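Protein FimX (Pseudomonas aeruginosa PAO1, PDB 3HV8) binds C2E through an EAL domain, a modified TIM barrel with mostly parallel strands ringed by helices. Local coordinates at residues Trp86-Ser91 with Val109-Ala114; Gly120-Leu125 with Gln160-Leu165. One frame throughout, in Å; residues are numbered along the deposited sequence. Where two conformers were deposited one is given.

Contact 1 (Trp86-Ser91 with Val109-Ala114); sequences WVILNS and VHLSSA. With C2E (9,9'-[(2R,3R,3aS,5S,7aR,9R,10R,10aS,12S,14aR)-3,5,10,12-tetrahydroxy-5,12-dioxidooctahydro-2H,7H-difuro[3,2-d:3',2'-j][1,3,7,9,2,8]tetraoxadiphosphacyclododecine-2,9-diyl]bis(2-amino-1,9-dihydro-6H-purin-6-one)), chain B.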
loop_
_atom_site.group_PDB
_atom_site.type_symbol
_atom_site.label_atom_id
_atom_site.label_comp_id
_atom_site.label_asym_id
_atom_site.label_seq_id
_atom_site.Cartn_x
_atom_site.Cartn_y
_atom_site.Cartn_z
ATOM N N TRP A 86 -14.879 -2.547 -0.883
ATOM C CA TRP A 86 -15.357 -1.201 -0.541
ATOM C C TRP A 86 -14.226 -0.190 -0.759
ATOM O O TRP A 86 -14.422 0.868 -1.358
ATOM C CB TRP A 86 -15.853 -1.143 0.920
ATOM C CG TRP A 86 -16.554 0.131 1.246
ATOM C CD1 TRP A 86 -17.915 0.346 1.213
ATOM C CD2 TRP A 86 -15.965 1.376 1.637
ATOM N NE1 TRP A 86 -18.192 1.638 1.555
ATOM C CE2 TRP A 86 -17.022 2.304 1.806
ATOM C CE3 TRP A 86 -14.648 1.812 1.840
ATOM C CZ2 TRP A 86 -16.804 3.633 2.188
ATOM C CZ3 TRP A 86 -14.431 3.133 2.218
ATOM C CH2 TRP A 86 -15.506 4.031 2.381
ATOM N N VAL A 87 -13.029 -0.526 -0.290
ATOM C CA VAL A 87 -11.904 0.378 -0.428
ATOM C C VAL A 87 -11.550 0.589 -1.886
ATOM O O VAL A 87 -11.356 1.719 -2.321
ATOM C CB VAL A 87 -10.673 -0.152 0.334
ATOM C CG1 VAL A 87 -9.430 0.684 -0.012
ATOM C CG2 VAL A 87 -10.934 -0.162 1.858
ATOM N N ILE A 88 -11.482 -0.507 -2.641
ATOM C CA ILE A 88 -11.102 -0.440 -4.047
ATOM C C ILE A 88 -12.153 0.322 -4.842
ATOM O O ILE A 88 -11.819 1.170 -5.655
ATOM C CB ILE A 88 -10.915 -1.834 -4.645
ATOM C CG1 ILE A 88 -9.741 -2.551 -3.953
ATOM C CG2 ILE A 88 -10.677 -1.760 -6.159
ATOM C CD1 ILE A 88 -9.709 -4.051 -4.218
ATOM N N LEU A 89 -13.423 0.023 -4.607
ATOM C CA LEU A 89 -14.487 0.701 -5.340
ATOM C C LEU A 89 -14.425 2.207 -5.126
ATOM O O LEU A 89 -14.555 3.010 -6.070
ATOM C CB LEU A 89 -15.841 0.158 -4.892
ATOM C CG LEU A 89 -17.020 0.635 -5.714
ATOM C CD1 LEU A 89 -16.927 0.002 -7.096
ATOM C CD2 LEU A 89 -18.319 0.258 -5.022
ATOM N N ASN A 90 -14.217 2.611 -3.883
ATOM C CA ASN A 90 -14.166 4.021 -3.549
ATOM C C ASN A 90 -12.879 4.697 -3.985
ATOM O O ASN A 90 -12.877 5.862 -4.361
ATOM C CB ASN A 90 -14.469 4.221 -2.073
ATOM C CG ASN A 90 -15.935 4.074 -1.792
ATOM O OD1 ASN A 90 -16.400 3.030 -1.307
ATOM N ND2 ASN A 90 -16.693 5.084 -2.181
ATOM N N SER A 91 -11.786 3.952 -3.972
ATOM C CA SER A 91 -10.533 4.493 -4.474
ATOM C C SER A 91 -10.671 4.798 -5.954
ATOM O O SER A 91 -10.266 5.877 -6.412
ATOM C CB SER A 91 -9.401 3.496 -4.249
ATOM O OG SER A 91 -9.117 3.423 -2.864
ATOM N N VAL A 109 -3.127 0.913 -2.876
ATOM C CA VAL A 109 -4.267 0.363 -2.155
ATOM C C VAL A 109 -3.907 -0.994 -1.579
ATOM O O VAL A 109 -3.449 -1.885 -2.304
ATOM C CB VAL A 109 -5.483 0.218 -3.105
ATOM C CG1 VAL A 109 -6.654 -0.481 -2.403
ATOM C CG2 VAL A 109 -5.891 1.576 -3.660
ATOM N N HIS A 110 -4.119 -1.168 -0.280
ATOM C CA HIS A 110 -3.822 -2.419 0.401
ATOM C C HIS A 110 -4.780 -3.539 0.018
ATOM O O HIS A 110 -5.976 -3.300 -0.225
ATOM C CB HIS A 110 -3.935 -2.222 1.912
ATOM C CG HIS A 110 -2.838 -1.403 2.510
ATOM N ND1 HIS A 110 -1.566 -1.900 2.716
ATOM C CD2 HIS A 110 -2.823 -0.131 2.967
ATOM C CE1 HIS A 110 -0.821 -0.965 3.276
ATOM N NE2 HIS A 110 -1.557 0.120 3.435
ATOM N N LEU A 111 -4.251 -4.761 -0.021
ATOM C CA LEU A 111 -5.072 -5.966 -0.114
ATOM C C LEU A 111 -4.830 -6.851 1.103
ATOM O O LEU A 111 -3.673 -7.111 1.477
ATOM C CB LEU A 111 -4.737 -6.755 -1.379
ATOM C CG LEU A 111 -5.102 -6.063 -2.683
ATOM C CD1 LEU A 111 -4.663 -6.956 -3.851
ATOM C CD2 LEU A 111 -6.603 -5.722 -2.774
ATOM N N SER A 112 -5.900 -7.343 1.712
ATOM C CA SER A 112 -5.759 -8.344 2.769
ATOM C C SER A 112 -5.421 -9.714 2.179
ATOM O O SER A 112 -5.587 -9.949 0.979
ATOM C CB SER A 112 -7.058 -8.463 3.578
ATOM O OG SER A 112 -8.066 -9.069 2.791
ATOM N N SER A 113 -4.964 -10.629 3.032
ATOM C CA SER A 113 -4.668 -11.977 2.565
ATOM C C SER A 113 -5.913 -12.667 2.014
ATOM O O SER A 113 -5.816 -13.517 1.131
ATOM C CB SER A 113 -4.042 -12.811 3.681
ATOM O OG SER A 113 -4.984 -13.026 4.727
ATOM N N ALA A 114 -7.082 -12.320 2.537
ATOM C CA ALA A 114 -8.311 -12.914 2.019
ATOM C C ALA A 114 -8.497 -12.562 0.548
ATOM O O ALA A 114 -8.856 -13.417 -0.258
ATOM C CB ALA A 114 -9.507 -12.473 2.852
HETATM P P1 C2E B . 1.014 -0.259 7.121
HETATM O O2P C2E B . 2.120 -0.691 6.051
HETATM O O1P C2E B . 1.647 -0.394 8.448
HETATM O "O5'" C2E B . 0.594 1.277 7.055
HETATM C "C5'" C2E B . 1.465 2.232 7.692
HETATM C "C4'" C2E B . 1.019 2.623 9.117
HETATM O "O4'" C2E B . 1.923 3.636 9.621
HETATM C "C3'" C2E B . -0.325 3.321 8.952
HETATM O "O3'" C2E B . -1.168 2.996 10.067
HETATM C "C2'" C2E B . 0.031 4.825 8.880
HETATM O "O2'" C2E B . -0.992 5.675 9.363
HETATM C "C1'" C2E B . 1.250 4.874 9.802
HETATM N N9 C2E B . 2.182 5.956 9.527
HETATM C C8 C2E B . 2.276 6.706 8.378
HETATM N N7 C2E B . 3.349 7.462 8.432
HETATM C C5 C2E B . 3.976 7.243 9.626
HETATM C C6 C2E B . 5.142 7.770 10.224
HETATM O O6 C2E B . 5.880 8.578 9.657
HETATM N N1 C2E B . 5.443 7.323 11.452
HETATM C C2 C2E B . 4.670 6.409 12.098
HETATM N N2 C2E B . 5.047 5.997 13.350
HETATM N N3 C2E B . 3.584 5.911 11.554
HETATM C C4 C2E B . 3.226 6.302 10.330
HETATM P P11 C2E B . -2.692 2.601 9.737
HETATM O O21 C2E B . -3.429 2.366 11.107
HETATM O O11 C2E B . -3.318 3.596 8.843
HETATM O O5A C2E B . -2.579 1.251 8.913
HETATM C C5A C2E B . -2.008 0.097 9.545
HETATM C C4A C2E B . -2.146 -1.130 8.648
HETATM O O4A C2E B . -3.537 -1.390 8.412
HETATM C C3A C2E B . -1.534 -0.976 7.255
HETATM O O3A C2E B . -0.154 -1.319 7.219
HETATM C C2A C2E B . -2.298 -2.057 6.489
HETATM O O2A C2E B . -1.787 -3.360 6.820
HETATM C C1A C2E B . -3.687 -1.968 7.131
HETATM N N91 C2E B . -4.526 -1.096 6.318
HETATM C C81 C2E B . -4.690 0.257 6.406
HETATM N N71 C2E B . -5.536 0.633 5.487
HETATM C C51 C2E B . -6.006 -0.461 4.815
HETATM C C61 C2E B . -6.934 -0.690 3.779
HETATM O O61 C2E B . -7.491 0.221 3.154
HETATM N N11 C2E B . -7.113 -1.988 3.420
HETATM C C21 C2E B . -6.452 -3.028 4.016
HETATM N N21 C2E B . -6.660 -4.300 3.564
HETATM N N31 C2E B . -5.570 -2.830 4.959
HETATM C C41 C2E B . -5.359 -1.574 5.369
#

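Contact 2 (Gly120-Leu125 with Gln160-Leu165); sequences GLLPWL and QGLATL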
loop_
_atom_site.group_PDB
_atom_site.type_symbol
_atom_site.label_atom_id
_atom_site.label_comp_id
_atom_site.label_asym_id
_atom_site.label_seq_id
_atom_site.Cartn_x
_atom_site.Cartn_y
_atom_site.Cartn_z
ATOM N N GLY A 120 -12.368 -14.479 -7.284
ATOM C CA GLY A 120 -13.292 -13.526 -7.873
ATOM C C GLY A 120 -12.774 -12.099 -7.974
ATOM O O GLY A 120 -13.394 -11.250 -8.608
ATOM N N LEU A 121 -11.630 -11.829 -7.344
ATOM C CA LEU A 121 -11.137 -10.463 -7.283
ATOM C C LEU A 121 -10.790 -9.916 -8.671
ATOM O O LEU A 121 -11.238 -8.834 -9.048
ATOM C CB LEU A 121 -9.937 -10.360 -6.332
ATOM C CG LEU A 121 -9.254 -8.984 -6.329
ATOM C CD1 LEU A 121 -10.198 -7.889 -5.863
ATOM C CD2 LEU A 121 -7.977 -8.997 -5.481
ATOM N N LEU A 122 -9.992 -10.668 -9.424
ATOM C CA LEU A 122 -9.573 -10.213 -10.749
ATOM C C LEU A 122 -10.743 -9.972 -11.709
ATOM O O LEU A 122 -10.832 -8.901 -12.309
ATOM C CB LEU A 122 -8.548 -11.173 -11.365
ATOM C CG LEU A 122 -7.125 -11.132 -10.803
ATOM C CD1 LEU A 122 -6.312 -12.272 -11.393
ATOM C CD2 LEU A 122 -6.473 -9.793 -11.096
ATOM N N PRO A 123 -11.647 -10.963 -11.862
ATOM C CA PRO A 123 -12.804 -10.732 -12.733
ATOM C C PRO A 123 -13.585 -9.486 -12.311
ATOM O O PRO A 123 -13.966 -8.685 -13.161
ATOM C CB PRO A 123 -13.658 -11.993 -12.531
ATOM C CG PRO A 123 -12.706 -13.040 -12.117
ATOM C CD PRO A 123 -11.651 -12.321 -11.295
ATOM N N TRP A 124 -13.805 -9.310 -11.009
ATOM C CA TRP A 124 -14.546 -8.150 -10.533
ATOM C C TRP A 124 -13.795 -6.844 -10.783
ATOM O O TRP A 124 -14.376 -5.848 -11.196
ATOM C CB TRP A 124 -14.870 -8.295 -9.042
ATOM C CG TRP A 124 -15.436 -7.035 -8.434
ATOM C CD1 TRP A 124 -16.745 -6.644 -8.432
ATOM C CD2 TRP A 124 -14.710 -6.000 -7.741
ATOM N NE1 TRP A 124 -16.879 -5.437 -7.789
ATOM C CE2 TRP A 124 -15.648 -5.019 -7.355
ATOM C CE3 TRP A 124 -13.359 -5.809 -7.418
ATOM C CZ2 TRP A 124 -15.285 -3.861 -6.661
ATOM C CZ3 TRP A 124 -12.999 -4.661 -6.731
ATOM C CH2 TRP A 124 -13.954 -3.698 -6.361
ATOM N N LEU A 125 -12.488 -6.852 -10.518
ATOM C CA LEU A 125 -11.701 -5.639 -10.679
ATOM C C LEU A 125 -11.723 -5.187 -12.137
ATOM O O LEU A 125 -11.841 -4.003 -12.418
ATOM C CB LEU A 125 -10.261 -5.866 -10.199
ATOM C CG LEU A 125 -9.255 -4.727 -10.343
ATOM C CD1 LEU A 125 -9.695 -3.494 -9.577
ATOM C CD2 LEU A 125 -7.888 -5.208 -9.858
ATOM N N GLN A 160 0.259 -11.300 -11.672
ATOM C CA GLN A 160 0.266 -11.517 -13.117
ATOM C C GLN A 160 -1.050 -11.016 -13.729
ATOM O O GLN A 160 -1.067 -10.356 -14.767
ATOM C CB GLN A 160 0.503 -13.001 -13.434
ATOM C CG GLN A 160 1.974 -13.416 -13.308
ATOM C CD GLN A 160 2.206 -14.920 -13.326
ATOM O OE1 GLN A 160 3.290 -15.388 -12.972
ATOM N NE2 GLN A 160 1.200 -15.680 -13.736
ATOM N N GLY A 161 -2.158 -11.291 -13.048
ATOM C CA GLY A 161 -3.447 -10.803 -13.509
ATOM C C GLY A 161 -3.587 -9.288 -13.456
ATOM O O GLY A 161 -4.207 -8.670 -14.327
ATOM N N LEU A 162 -3.024 -8.668 -12.418
ATOM C CA LEU A 162 -3.034 -7.219 -12.332
ATOM C C LEU A 162 -2.289 -6.595 -13.505
ATOM O O LEU A 162 -2.704 -5.566 -14.028
ATOM C CB LEU A 162 -2.413 -6.751 -11.004
ATOM C CG LEU A 162 -3.247 -7.065 -9.766
ATOM C CD1 LEU A 162 -2.448 -6.735 -8.500
ATOM C CD2 LEU A 162 -4.570 -6.302 -9.793
ATOM N N ALA A 163 -1.189 -7.225 -13.906
ATOM C CA ALA A 163 -0.400 -6.712 -15.024
ATOM C C ALA A 163 -1.237 -6.743 -16.299
ATOM O O ALA A 163 -1.208 -5.809 -17.096
ATOM C CB ALA A 163 0.894 -7.507 -15.190
ATOM N N THR A 164 -1.993 -7.820 -16.471
ATOM C CA THR A 164 -2.870 -7.947 -17.627
ATOM C C THR A 164 -3.885 -6.799 -17.657
ATOM O O THR A 164 -4.190 -6.270 -18.723
ATOM C CB THR A 164 -3.561 -9.328 -17.648
ATOM O OG1 THR A 164 -2.566 -10.354 -17.745
ATOM C CG2 THR A 164 -4.519 -9.446 -18.830
ATOM N N LEU A 165 -4.382 -6.399 -16.481
ATOM C CA LEU A 165 -5.324 -5.287 -16.340
ATOM C C LEU A 165 -4.671 -3.896 -16.256
ATOM O O LEU A 165 -5.355 -2.908 -15.947
ATOM C CB LEU A 165 -6.178 -5.471 -15.077
ATOM C CG LEU A 165 -7.185 -6.610 -15.015
ATOM C CD1 LEU A 165 -7.810 -6.742 -13.628
ATOM C CD2 LEU A 165 -8.268 -6.395 -16.055
#

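Contact 1 (Trp86-Ser91 with Val109-Ala114)
V109, on strand 105-110, pushes its two methyl groups into the surface of helix 80-96, where V87, I88 and S91 form a shallow hollow one helical turn long. Its CG1 lies 3.8 Å from V87 CG1 and also rests against I88 CG1; its CG2 lies against the S91 end of the hollow, 3.8 Å from S91 OG. The torsion explains this fork: with V109 CG1 anti to the backbone N (chi1 175°), CG2 stands anti to the carbonyl carbon and beside the backbone N, and it is this branch that meets S91. The V87 and V109 side chains pass alongside one another, pointing opposite ways, whereas I88 crosses V109 at about a right angle and carries on to L111, where I88 CD1 meets L111 CD2 at 3.8 Å.

No hydrogen bond joins the two segments. The one polar tip in the hollow, S91 OG, is turned back onto its own helix and donates to V87 O at 2.9 Å, arriving 42° out of the carbonyl plane; S91 N shares that acceptor.

Beyond the valines begins the C2E pocket. V87 CG2 is 3.7 Å from O61 of C2E, H110 CB comes within 3.4 Å of C2E C21, and C2A of the ligand sits over the centre of one face of the H110 imidazole.

The contact lies between helix 80-96 and the barrel strand 105-110 beneath it: V87 and S91 also lean on V53 of strand 49-58, while I88 and L111 touch F141 of strand 139-144. In that strand V140 and Q142 make backbone hydrogen bonds with V109, and Q142 also with L111.

Contact 2 (Gly120-Leu125 with Gln160-Leu165)
This is an apolar contact between two neighbouring helices on the outside of the EAL domain's barrel-like fold, made by leucines over a glycine. Helices 121-132 and 152-164 run nearly parallel here, with the short segments 10.4 Å apart at their axes and 14° between their directions. Both lie against strand 139-144, where F141 touches both L125 and L162 from the strand side.

G161, with no side chain, lets L122 come down on its backbone. L122 has two conformers, and its contacts are less certain for that; in one of them L122 CD1 approaches G161 CA to 3.9 Å, and L122 CD2 lies 3.8 Å from G161 C. One helical turn on, L165, the first residue to leave helix 152-164, closes the C-terminal end of the seam. Its CD1 reaches L122 O at 3.9 Å and stands 4.1 Å from L125 CD2.

Deeper, L125 has CG anti to its backbone N (chi1 177°), which carries CD2 across to L162, while CD1 turns to I88. L125 crosses L162 at about a right angle, and the methyls press together more tightly than usual: L125 CD2 to L162 CD2 is 3.5 Å.

Overall arrangement
Along the chain both segments of contact 1 precede those of contact 2, and helix 113-116 is followed directly by helix 121-132. The centres of the two contacts are about 13 Å apart, and they meet at I88, whose CG2 packs on W124 CZ3 at 3.8 Å and on L125. Helix 80-96 thus touches helix 121-132, which in turn touches helix 152-164, making three helices side by side over the parallel strands 105-110 and 139-144. F141 lies beneath both contacts. Contact 1 borders the C2E pocket directly, whereas in contact 2 the side chain of L162 is about 13 Å from C2E, farther round the barrel wall.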